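Local coordinates for protein putative exotoxin (superantigen) (PDB 1TY0) that probably acts as a secreted toxin of the superantigen family, binds zinc, and can use one common surface for T-cell receptor binding and for dimerization, at residues Y86-S94 / D125-E133; K11-I20 / R139-D150. One frame throughout, in Å; residues are numbered along the deposited sequence.

Contact 1: Y86-S94 / D125-E133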
loop_
_atom_site.group_PDB
_atom_site.type_symbol
_atom_site.label_atom_id
_atom_site.label_comp_id
_atom_site.label_asym_id
_atom_site.label_seq_id
_atom_site.Cartn_x
_atom_site.Cartn_y
_atom_site.Cartn_z
ATOM N N TYR A 86 -7.120 6.225 6.770
ATOM C CA TYR A 86 -7.041 7.685 6.755
ATOM C C TYR A 86 -6.516 8.164 5.409
ATOM O O TYR A 86 -5.392 7.846 5.015
ATOM C CB TYR A 86 -6.143 8.171 7.896
ATOM C CG TYR A 86 -6.747 7.870 9.243
ATOM C CD1 TYR A 86 -7.824 8.616 9.717
ATOM C CD2 TYR A 86 -6.303 6.791 10.011
ATOM C CE1 TYR A 86 -8.453 8.301 10.916
ATOM C CE2 TYR A 86 -6.934 6.463 11.223
ATOM C CZ TYR A 86 -8.006 7.224 11.661
ATOM O OH TYR A 86 -8.654 6.917 12.834
ATOM N N ILE A 87 -7.354 8.917 4.698
ATOM C CA ILE A 87 -6.999 9.436 3.377
ATOM C C ILE A 87 -7.436 10.893 3.254
ATOM O O ILE A 87 -8.171 11.399 4.102
ATOM C CB ILE A 87 -7.710 8.641 2.248
ATOM C CG1 ILE A 87 -9.232 8.765 2.401
ATOM C CG2 ILE A 87 -7.294 7.162 2.302
ATOM C CD1 ILE A 87 -10.026 8.160 1.246
ATOM N N TYR A 88 -6.968 11.562 2.204
ATOM C CA TYR A 88 -7.362 12.946 1.935
ATOM C C TYR A 88 -8.216 12.879 0.675
ATOM O O TYR A 88 -7.785 12.313 -0.332
ATOM C CB TYR A 88 -6.141 13.829 1.662
ATOM C CG TYR A 88 -5.233 14.039 2.846
ATOM C CD1 TYR A 88 -5.728 14.528 4.056
ATOM C CD2 TYR A 88 -3.863 13.792 2.744
ATOM C CE1 TYR A 88 -4.879 14.774 5.136
ATOM C CE2 TYR A 88 -3.007 14.037 3.816
ATOM C CZ TYR A 88 -3.520 14.527 5.006
ATOM O OH TYR A 88 -2.670 14.776 6.070
ATOM N N GLY A 89 -9.420 13.443 0.724
ATOM C CA GLY A 89 -10.293 13.412 -0.440
ATOM C C GLY A 89 -10.571 12.007 -0.962
ATOM O O GLY A 89 -10.786 11.076 -0.178
ATOM N N GLY A 90 -10.570 11.865 -2.289
ATOM C CA GLY A 90 -10.818 10.582 -2.930
ATOM C C GLY A 90 -12.266 10.117 -2.897
ATOM O O GLY A 90 -12.557 8.959 -3.180
ATOM N N VAL A 91 -13.182 11.025 -2.584
ATOM C CA VAL A 91 -14.593 10.661 -2.466
ATOM C C VAL A 91 -15.463 11.204 -3.595
ATOM O O VAL A 91 -15.497 12.405 -3.830
ATOM C CB VAL A 91 -15.150 11.165 -1.119
ATOM C CG1 VAL A 91 -16.629 10.823 -0.992
ATOM C CG2 VAL A 91 -14.352 10.542 0.026
ATOM N N THR A 92 -16.167 10.304 -4.279
ATOM C CA THR A 92 -17.046 10.682 -5.383
ATOM C C THR A 92 -18.416 10.038 -5.245
ATOM O O THR A 92 -18.575 8.993 -4.616
ATOM C CB THR A 92 -16.477 10.241 -6.755
ATOM O OG1 THR A 92 -16.177 8.836 -6.720
ATOM C CG2 THR A 92 -15.228 11.037 -7.098
ATOM N N PRO A 93 -19.436 10.662 -5.841
ATOM C CA PRO A 93 -20.783 10.098 -5.759
ATOM C C PRO A 93 -20.820 8.797 -6.549
ATOM O O PRO A 93 -20.249 8.719 -7.640
ATOM C CB PRO A 93 -21.649 11.173 -6.417
ATOM C CG PRO A 93 -20.874 12.434 -6.204
ATOM C CD PRO A 93 -19.457 11.996 -6.462
ATOM N N SER A 94 -21.459 7.773 -5.996
ATOM C CA SER A 94 -21.598 6.500 -6.698
ATOM C C SER A 94 -22.958 6.625 -7.373
ATOM O O SER A 94 -23.985 6.616 -6.697
ATOM C CB SER A 94 -21.610 5.332 -5.711
ATOM O OG SER A 94 -21.723 4.097 -6.398
ATOM N N ASP A 125 -12.881 2.863 -13.988
ATOM C CA ASP A 125 -14.213 2.302 -14.215
ATOM C C ASP A 125 -15.398 3.126 -13.714
ATOM O O ASP A 125 -16.548 2.822 -14.038
ATOM C CB ASP A 125 -14.280 0.898 -13.610
ATOM C CG ASP A 125 -13.443 -0.109 -14.381
ATOM O OD1 ASP A 125 -12.976 0.223 -15.491
ATOM O OD2 ASP A 125 -13.257 -1.237 -13.879
ATOM N N LYS A 126 -15.136 4.160 -12.923
ATOM C CA LYS A 126 -16.228 4.986 -12.423
ATOM C C LYS A 126 -16.493 6.166 -13.358
ATOM O O LYS A 126 -15.568 6.718 -13.956
ATOM C CB LYS A 126 -15.925 5.466 -10.991
ATOM C CG LYS A 126 -14.533 6.031 -10.781
ATOM C CD LYS A 126 -14.324 6.514 -9.339
ATOM C CE LYS A 126 -14.203 5.360 -8.349
ATOM N NZ LYS A 126 -13.005 4.503 -8.602
ATOM N N PRO A 127 -17.773 6.555 -13.512
ATOM C CA PRO A 127 -18.187 7.668 -14.377
ATOM C C PRO A 127 -17.785 9.042 -13.849
ATOM O O PRO A 127 -17.701 10.010 -14.607
ATOM C CB PRO A 127 -19.701 7.486 -14.460
ATOM C CG PRO A 127 -20.036 6.931 -13.110
ATOM C CD PRO A 127 -18.950 5.893 -12.918
ATOM N N ILE A 128 -17.542 9.113 -12.544
ATOM C CA ILE A 128 -17.125 10.343 -11.880
ATOM C C ILE A 128 -15.915 9.916 -11.059
ATOM O O ILE A 128 -16.014 8.994 -10.253
ATOM C CB ILE A 128 -18.225 10.860 -10.933
ATOM C CG1 ILE A 128 -19.504 11.131 -11.725
ATOM C CG2 ILE A 128 -17.774 12.132 -10.245
ATOM C CD1 ILE A 128 -20.687 11.479 -10.854
ATOM N N PHE A 129 -14.775 10.565 -11.268
ATOM C CA PHE A 129 -13.564 10.180 -10.546
ATOM C C PHE A 129 -12.750 11.363 -10.042
ATOM O O PHE A 129 -12.881 12.488 -10.538
ATOM C CB PHE A 129 -12.692 9.293 -11.449
ATOM C CG PHE A 129 -12.208 9.981 -12.699
ATOM C CD1 PHE A 129 -11.050 10.743 -12.682
ATOM C CD2 PHE A 129 -12.931 9.884 -13.888
ATOM C CE1 PHE A 129 -10.605 11.408 -13.832
ATOM C CE2 PHE A 129 -12.501 10.544 -15.040
ATOM C CZ PHE A 129 -11.335 11.308 -15.011
ATOM N N THR A 130 -11.905 11.110 -9.049
ATOM C CA THR A 130 -11.071 12.174 -8.499
ATOM C C THR A 130 -9.768 12.280 -9.277
ATOM O O THR A 130 -9.294 11.304 -9.866
ATOM C CB THR A 130 -10.708 11.918 -7.016
ATOM O OG1 THR A 130 -9.934 10.712 -6.909
ATOM C CG2 THR A 130 -11.969 11.789 -6.173
ATOM N N ILE A 131 -9.192 13.473 -9.287
ATOM C CA ILE A 131 -7.922 13.673 -9.951
ATOM C C ILE A 131 -6.907 12.833 -9.180
ATOM O O ILE A 131 -5.927 12.371 -9.744
ATOM C CB ILE A 131 -7.522 15.165 -9.948
ATOM C CG1 ILE A 131 -8.511 15.938 -10.830
ATOM C CG2 ILE A 131 -6.085 15.337 -10.458
ATOM C CD1 ILE A 131 -8.266 17.429 -10.901
ATOM N N GLN A 132 -7.159 12.620 -7.890
ATOM C CA GLN A 132 -6.258 11.803 -7.085
ATOM C C GLN A 132 -6.118 10.411 -7.702
ATOM O O GLN A 132 -5.016 9.884 -7.809
ATOM C CB GLN A 132 -6.774 11.674 -5.641
ATOM C CG GLN A 132 -5.915 10.743 -4.777
ATOM C CD GLN A 132 -6.289 10.744 -3.285
ATOM O OE1 GLN A 132 -5.599 10.131 -2.466
ATOM N NE2 GLN A 132 -7.374 11.433 -2.931
ATOM N N GLU A 133 -7.233 9.818 -8.116
ATOM C CA GLU A 133 -7.175 8.485 -8.712
ATOM C C GLU A 133 -6.417 8.520 -10.033
ATOM O O GLU A 133 -5.568 7.666 -10.305
ATOM C CB GLU A 133 -8.581 7.929 -8.952
ATOM C CG GLU A 133 -8.559 6.537 -9.571
ATOM C CD GLU A 133 -9.934 5.914 -9.709
ATOM O OE1 GLU A 133 -10.885 6.377 -9.038
ATOM O OE2 GLU A 133 -10.059 4.943 -10.486
HETATM O O HOH W 1 -4.982 10.738 0.320
HETATM O O HOH W 2 -8.925 13.759 -3.840
HETATM O O HOH W 3 -17.702 7.867 -8.613
#
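With CG anti to the backbone N (chi1 176°) and the chain extended beyond it, Q132 reaches from the first turn of its helix to the backbone of Y88, while T92 and T130 both hold CG2 anti to the carbonyl carbon, which leaves their methyls facing each other. Q132 NE2 donates to Y88 O at 2.8 Å, nearly in line with the carbonyl bond (C=O...N 164°). The same NE2 donates a hydrogen bond to a water that accepts from G90 N, so one amide nitrogen serves two partners. Q132 OE1 lies 2.9 Å from a water that accepts from Y88 N; OE1 also accepts a hydrogen bond from L75 N, which fixes the amide's rotation. CG2 of T92 and CG2 of T130 are 3.5 Å apart, a tight fit, and T130 CG2 is 3.6 Å from G90 CA. A third water accepts from T92 OG1 and donates to I128 O and P93 O, bridging strands 91-93 and 128-130, antiparallel (170°) with axes 6.6 Å apart. T130 OG1 accepts from E133 N at 3.1 Å, the N-cap of helix 131-146. The contact joins OB-fold strand 84-93 to the beta-grasp domain at the two-domain interface of staphylococcal and streptococcal superantigens.

Contact 2: K11-I20 / R139-D150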
loop_
_atom_site.group_PDB
_atom_site.type_symbol
_atom_site.label_atom_id
_atom_site.label_comp_id
_atom_site.label_asym_id
_atom_site.label_seq_id
_atom_site.Cartn_x
_atom_site.Cartn_y
_atom_site.Cartn_z
ATOM N N LYS A 11 13.151 13.002 -5.956
ATOM C CA LYS A 11 12.608 11.870 -6.692
ATOM C C LYS A 11 12.496 10.653 -5.778
ATOM O O LYS A 11 11.541 9.885 -5.868
ATOM C CB LYS A 11 13.490 11.571 -7.911
ATOM C CG LYS A 11 13.487 12.715 -8.919
ATOM C CD LYS A 11 14.589 12.599 -9.964
ATOM C CE LYS A 11 14.216 11.651 -11.085
ATOM N NZ LYS A 11 15.201 11.749 -12.203
ATOM N N LEU A 12 13.459 10.491 -4.880
ATOM C CA LEU A 12 13.424 9.365 -3.956
ATOM C C LEU A 12 12.203 9.435 -3.043
ATOM O O LEU A 12 11.553 8.422 -2.800
ATOM C CB LEU A 12 14.708 9.323 -3.127
ATOM C CG LEU A 12 15.942 8.906 -3.932
ATOM C CD1 LEU A 12 17.180 8.921 -3.046
ATOM C CD2 LEU A 12 15.718 7.512 -4.503
ATOM N N GLN A 13 11.888 10.628 -2.540
ATOM C CA GLN A 13 10.724 10.789 -1.671
ATOM C C GLN A 13 9.429 10.491 -2.431
ATOM O O GLN A 13 8.492 9.922 -1.878
ATOM C CB GLN A 13 10.655 12.213 -1.107
ATOM C CG GLN A 13 11.721 12.531 -0.073
ATOM C CD GLN A 13 11.690 11.577 1.104
ATOM O OE1 GLN A 13 10.758 11.587 1.907
ATOM N NE2 GLN A 13 12.711 10.742 1.207
ATOM N N LEU A 14 9.382 10.883 -3.700
ATOM C CA LEU A 14 8.197 10.657 -4.516
ATOM C C LEU A 14 8.033 9.191 -4.882
ATOM O O LEU A 14 6.918 8.661 -4.872
ATOM C CB LEU A 14 8.263 11.510 -5.781
ATOM C CG LEU A 14 8.025 12.997 -5.521
ATOM C CD1 LEU A 14 8.469 13.837 -6.709
ATOM C CD2 LEU A 14 6.549 13.201 -5.220
ATOM N N ASN A 15 9.145 8.533 -5.197
ATOM C CA ASN A 15 9.093 7.130 -5.569
ATOM C C ASN A 15 8.548 6.328 -4.398
ATOM O O ASN A 15 7.694 5.458 -4.572
ATOM C CB ASN A 15 10.481 6.629 -5.969
ATOM C CG ASN A 15 10.421 5.318 -6.719
ATOM O OD1 ASN A 15 10.483 4.244 -6.122
ATOM N ND2 ASN A 15 10.269 5.399 -8.036
ATOM N N TYR A 16 9.025 6.637 -3.199
ATOM C CA TYR A 16 8.545 5.941 -2.015
ATOM C C TYR A 16 7.076 6.242 -1.730
ATOM O O TYR A 16 6.293 5.334 -1.461
ATOM C CB TYR A 16 9.356 6.329 -0.780
ATOM C CG TYR A 16 8.594 6.064 0.499
ATOM C CD1 TYR A 16 8.220 4.767 0.855
ATOM C CD2 TYR A 16 8.197 7.113 1.327
ATOM C CE1 TYR A 16 7.469 4.525 2.003
ATOM C CE2 TYR A 16 7.445 6.881 2.475
ATOM C CZ TYR A 16 7.086 5.585 2.807
ATOM O OH TYR A 16 6.340 5.351 3.939
ATOM N N ALA A 17 6.715 7.520 -1.771
ATOM C CA ALA A 17 5.346 7.932 -1.484
ATOM C C ALA A 17 4.308 7.253 -2.368
ATOM O O ALA A 17 3.285 6.780 -1.875
ATOM C CB ALA A 17 5.220 9.453 -1.609
ATOM N N TYR A 18 4.575 7.189 -3.670
ATOM C CA TYR A 18 3.624 6.594 -4.600
ATOM C C TYR A 18 3.715 5.081 -4.836
ATOM O O TYR A 18 2.903 4.522 -5.567
ATOM C CB TYR A 18 3.669 7.368 -5.924
ATOM C CG TYR A 18 2.954 8.706 -5.838
ATOM C CD1 TYR A 18 1.571 8.785 -5.979
ATOM C CD2 TYR A 18 3.657 9.885 -5.579
ATOM C CE1 TYR A 18 0.895 10.006 -5.865
ATOM C CE2 TYR A 18 2.989 11.116 -5.459
ATOM C CZ TYR A 18 1.608 11.164 -5.605
ATOM O OH TYR A 18 0.942 12.367 -5.496
ATOM N N GLU A 19 4.703 4.420 -4.237
ATOM C CA GLU A 19 4.820 2.961 -4.355
ATOM C C GLU A 19 3.949 2.467 -3.209
ATOM O O GLU A 19 4.446 2.062 -2.164
ATOM C CB GLU A 19 6.269 2.513 -4.149
ATOM C CG GLU A 19 7.122 2.577 -5.408
ATOM C CD GLU A 19 6.794 1.463 -6.382
ATOM O OE1 GLU A 19 7.002 0.281 -6.027
ATOM O OE2 GLU A 19 6.325 1.765 -7.499
ATOM N N ILE A 20 2.641 2.508 -3.422
ATOM C CA ILE A 20 1.689 2.151 -2.385
ATOM C C ILE A 20 0.405 1.543 -2.945
ATOM O O ILE A 20 0.099 1.686 -4.127
ATOM C CB ILE A 20 1.341 3.426 -1.587
ATOM C CG1 ILE A 20 0.347 3.130 -0.468
ATOM C CG2 ILE A 20 0.771 4.468 -2.532
ATOM C CD1 ILE A 20 0.054 4.348 0.383
ATOM N N ARG A 139 0.960 8.320 -12.440
ATOM C CA ARG A 139 2.318 8.347 -11.893
ATOM C C ARG A 139 2.875 6.933 -11.832
ATOM O O ARG A 139 4.037 6.697 -12.169
ATOM C CB ARG A 139 2.348 8.979 -10.498
ATOM C CG ARG A 139 2.094 10.473 -10.522
ATOM C CD ARG A 139 2.415 11.130 -9.193
ATOM N NE ARG A 139 1.764 12.432 -9.102
ATOM C CZ ARG A 139 2.288 13.504 -8.517
ATOM N NH1 ARG A 139 3.495 13.453 -7.967
ATOM N NH2 ARG A 139 1.586 14.625 -8.470
ATOM N N GLN A 140 2.051 5.981 -11.406
ATOM C CA GLN A 140 2.503 4.599 -11.344
ATOM C C GLN A 140 2.899 4.113 -12.739
ATOM O O GLN A 140 3.914 3.433 -12.903
ATOM C CB GLN A 140 1.413 3.703 -10.763
ATOM C CG GLN A 140 1.557 3.455 -9.265
ATOM C CD GLN A 140 2.836 2.710 -8.920
ATOM O OE1 GLN A 140 3.261 1.815 -9.649
ATOM N NE2 GLN A 140 3.450 3.067 -7.794
ATOM N N TYR A 141 2.103 4.462 -13.744
ATOM C CA TYR A 141 2.408 4.058 -15.112
ATOM C C TYR A 141 3.753 4.651 -15.515
ATOM O O TYR A 141 4.614 3.959 -16.064
ATOM C CB TYR A 141 1.328 4.549 -16.078
ATOM C CG TYR A 141 1.668 4.292 -17.532
ATOM C CD1 TYR A 141 1.615 3.004 -18.064
ATOM C CD2 TYR A 141 2.081 5.331 -18.361
ATOM C CE1 TYR A 141 1.969 2.755 -19.389
ATOM C CE2 TYR A 141 2.441 5.094 -19.690
ATOM C CZ TYR A 141 2.382 3.804 -20.194
ATOM O OH TYR A 141 2.747 3.561 -21.503
ATOM N N LEU A 142 3.925 5.939 -15.238
ATOM C CA LEU A 142 5.167 6.633 -15.563
ATOM C C LEU A 142 6.350 6.079 -14.772
ATOM O O LEU A 142 7.467 6.000 -15.286
ATOM C CB LEU A 142 5.010 8.133 -15.303
ATOM C CG LEU A 142 4.031 8.851 -16.240
ATOM C CD1 LEU A 142 3.823 10.277 -15.786
ATOM C CD2 LEU A 142 4.570 8.813 -17.666
ATOM N N MET A 143 6.111 5.691 -13.527
ATOM C CA MET A 143 7.178 5.143 -12.696
ATOM C C MET A 143 7.653 3.811 -13.253
ATOM O O MET A 143 8.851 3.570 -13.400
ATOM C CB MET A 143 6.684 4.959 -11.259
ATOM C CG MET A 143 6.531 6.259 -10.501
ATOM S SD MET A 143 5.507 6.119 -9.030
ATOM C CE MET A 143 6.542 5.162 -7.969
ATOM N N GLN A 144 6.691 2.952 -13.565
ATOM C CA GLN A 144 6.960 1.625 -14.102
ATOM C C GLN A 144 7.540 1.637 -15.511
ATOM O O GLN A 144 8.418 0.837 -15.839
ATOM C CB GLN A 144 5.658 0.823 -14.141
ATOM C CG GLN A 144 5.051 0.510 -12.788
ATOM C CD GLN A 144 3.571 0.185 -12.886
ATOM O OE1 GLN A 144 3.067 -0.167 -13.956
ATOM N NE2 GLN A 144 2.866 0.295 -11.767
ATOM N N THR A 145 7.046 2.551 -16.336
ATOM C CA THR A 145 7.442 2.627 -17.735
ATOM C C THR A 145 8.589 3.561 -18.101
ATOM O O THR A 145 9.459 3.202 -18.894
ATOM C CB THR A 145 6.219 2.999 -18.596
ATOM O OG1 THR A 145 5.120 2.151 -18.242
ATOM C CG2 THR A 145 6.525 2.815 -20.078
ATOM N N TYR A 146 8.591 4.758 -17.533
ATOM C CA TYR A 146 9.632 5.719 -17.851
ATOM C C TYR A 146 10.575 6.037 -16.700
ATOM O O TYR A 146 11.441 6.899 -16.831
ATOM C CB TYR A 146 8.981 6.990 -18.400
ATOM C CG TYR A 146 8.281 6.737 -19.715
ATOM C CD1 TYR A 146 9.014 6.557 -20.890
ATOM C CD2 TYR A 146 6.895 6.603 -19.778
ATOM C CE1 TYR A 146 8.383 6.245 -22.095
ATOM C CE2 TYR A 146 6.254 6.290 -20.982
ATOM C CZ TYR A 146 7.006 6.112 -22.133
ATOM O OH TYR A 146 6.382 5.808 -23.325
ATOM N N LYS A 147 10.408 5.335 -15.582
ATOM C CA LYS A 147 11.267 5.513 -14.410
ATOM C C LYS A 147 11.438 6.986 -14.048
ATOM O O LYS A 147 12.541 7.431 -13.718
ATOM C CB LYS A 147 12.646 4.900 -14.688
ATOM C CG LYS A 147 12.610 3.585 -15.459
ATOM C CD LYS A 147 11.897 2.485 -14.698
ATOM C CE LYS A 147 11.824 1.209 -15.536
ATOM N NZ LYS A 147 11.148 0.095 -14.812
ATOM N N ILE A 148 10.346 7.741 -14.081
ATOM C CA ILE A 148 10.422 9.164 -13.799
ATOM C C ILE A 148 10.919 9.552 -12.410
ATOM O O ILE A 148 11.350 10.687 -12.215
ATOM C CB ILE A 148 9.068 9.869 -14.084
ATOM C CG1 ILE A 148 8.045 9.552 -12.989
ATOM C CG2 ILE A 148 8.561 9.462 -15.463
ATOM C CD1 ILE A 148 7.893 8.117 -12.678
ATOM N N TYR A 149 10.876 8.633 -11.450
ATOM C CA TYR A 149 11.361 8.956 -10.111
ATOM C C TYR A 149 12.646 8.206 -9.772
ATOM O O TYR A 149 13.044 8.128 -8.607
ATOM C CB TYR A 149 10.291 8.674 -9.045
ATOM C CG TYR A 149 9.053 9.545 -9.157
ATOM C CD1 TYR A 149 9.144 10.887 -9.540
ATOM C CD2 TYR A 149 7.789 9.030 -8.867
ATOM C CE1 TYR A 149 8.002 11.687 -9.634
ATOM C CE2 TYR A 149 6.648 9.822 -8.956
ATOM C CZ TYR A 149 6.757 11.145 -9.341
ATOM O OH TYR A 149 5.623 11.918 -9.454
ATOM N N ASP A 150 13.294 7.650 -10.793
ATOM C CA ASP A 150 14.554 6.938 -10.588
ATOM C C ASP A 150 15.654 7.987 -10.689
ATOM O O ASP A 150 15.653 8.806 -11.600
ATOM C CB ASP A 150 14.765 5.871 -11.667
ATOM C CG ASP A 150 15.984 5.005 -11.399
ATOM O OD1 ASP A 150 15.852 3.971 -10.708
ATOM O OD2 ASP A 150 17.082 5.363 -11.869
#
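Y149, Y18 and K11 bury the most surface here. The Y149 ring is sandwiched: L14 CB sits 3.7 Å from the ring centroid, only 3° off its normal, a CH-pi contact, while I148 CG1 covers the opposite face. N15 ND2 approaches Y149 CB at 3.4 Å, its amide plane almost perpendicular to the ring. R139 lies over one face of the Y18 ring. With that chain extended from CG to NE, R139 CD is 3.7 Å from the Y18 centroid, and the guanidinium, tilted 20° to the ring, reaches past CE2 and CZ to the phenol end, where Y18 OH lies over its centre, 3.5 Å from R139 CZ. D135 and D176 hold the guanidinium by salt bridges, and Y190 bonds Y18 OH. K11, bent at chi3, brings NZ to D150 O at 3.0 Å, and NZ also bonds Y155 O and S153 OG. At the other end, Q140 NE2 grips two acceptors, Y18 O at 2.7 Å and E19 OE2 at 3.2 Å, both in its amide plane. Helix segments 11-18 and 139-146 cross at -117°, their axes 11.0 Å apart at closest approach, with helix 183-187 packing on L14 and Y18 and strand 201-209 touching I148.

How the contacts relate
Both contacts use helix 131-146: contact 1 takes its N-terminal turn and the short strand before it, contact 2 its C-terminal half and the turn that follows. Their centres are 21 Å apart, and their nearest atoms, about 6 Å apart, do not touch. Contact 1 is the more interior (8 Å against 13 Å from the chain centre), with no exposed touching residue; contact 2 is also buried, but L12 is exposed at its margin. Both set a glutamine amide on a backbone carbonyl; contact 1 adds ordered waters and small aliphatic groups, contact 2 aromatic faces, a guanidinium and a lysine. Only contact 2 reaches the second subunit: E19 O bonds R183 of that subunit and T145 OG1 its R81.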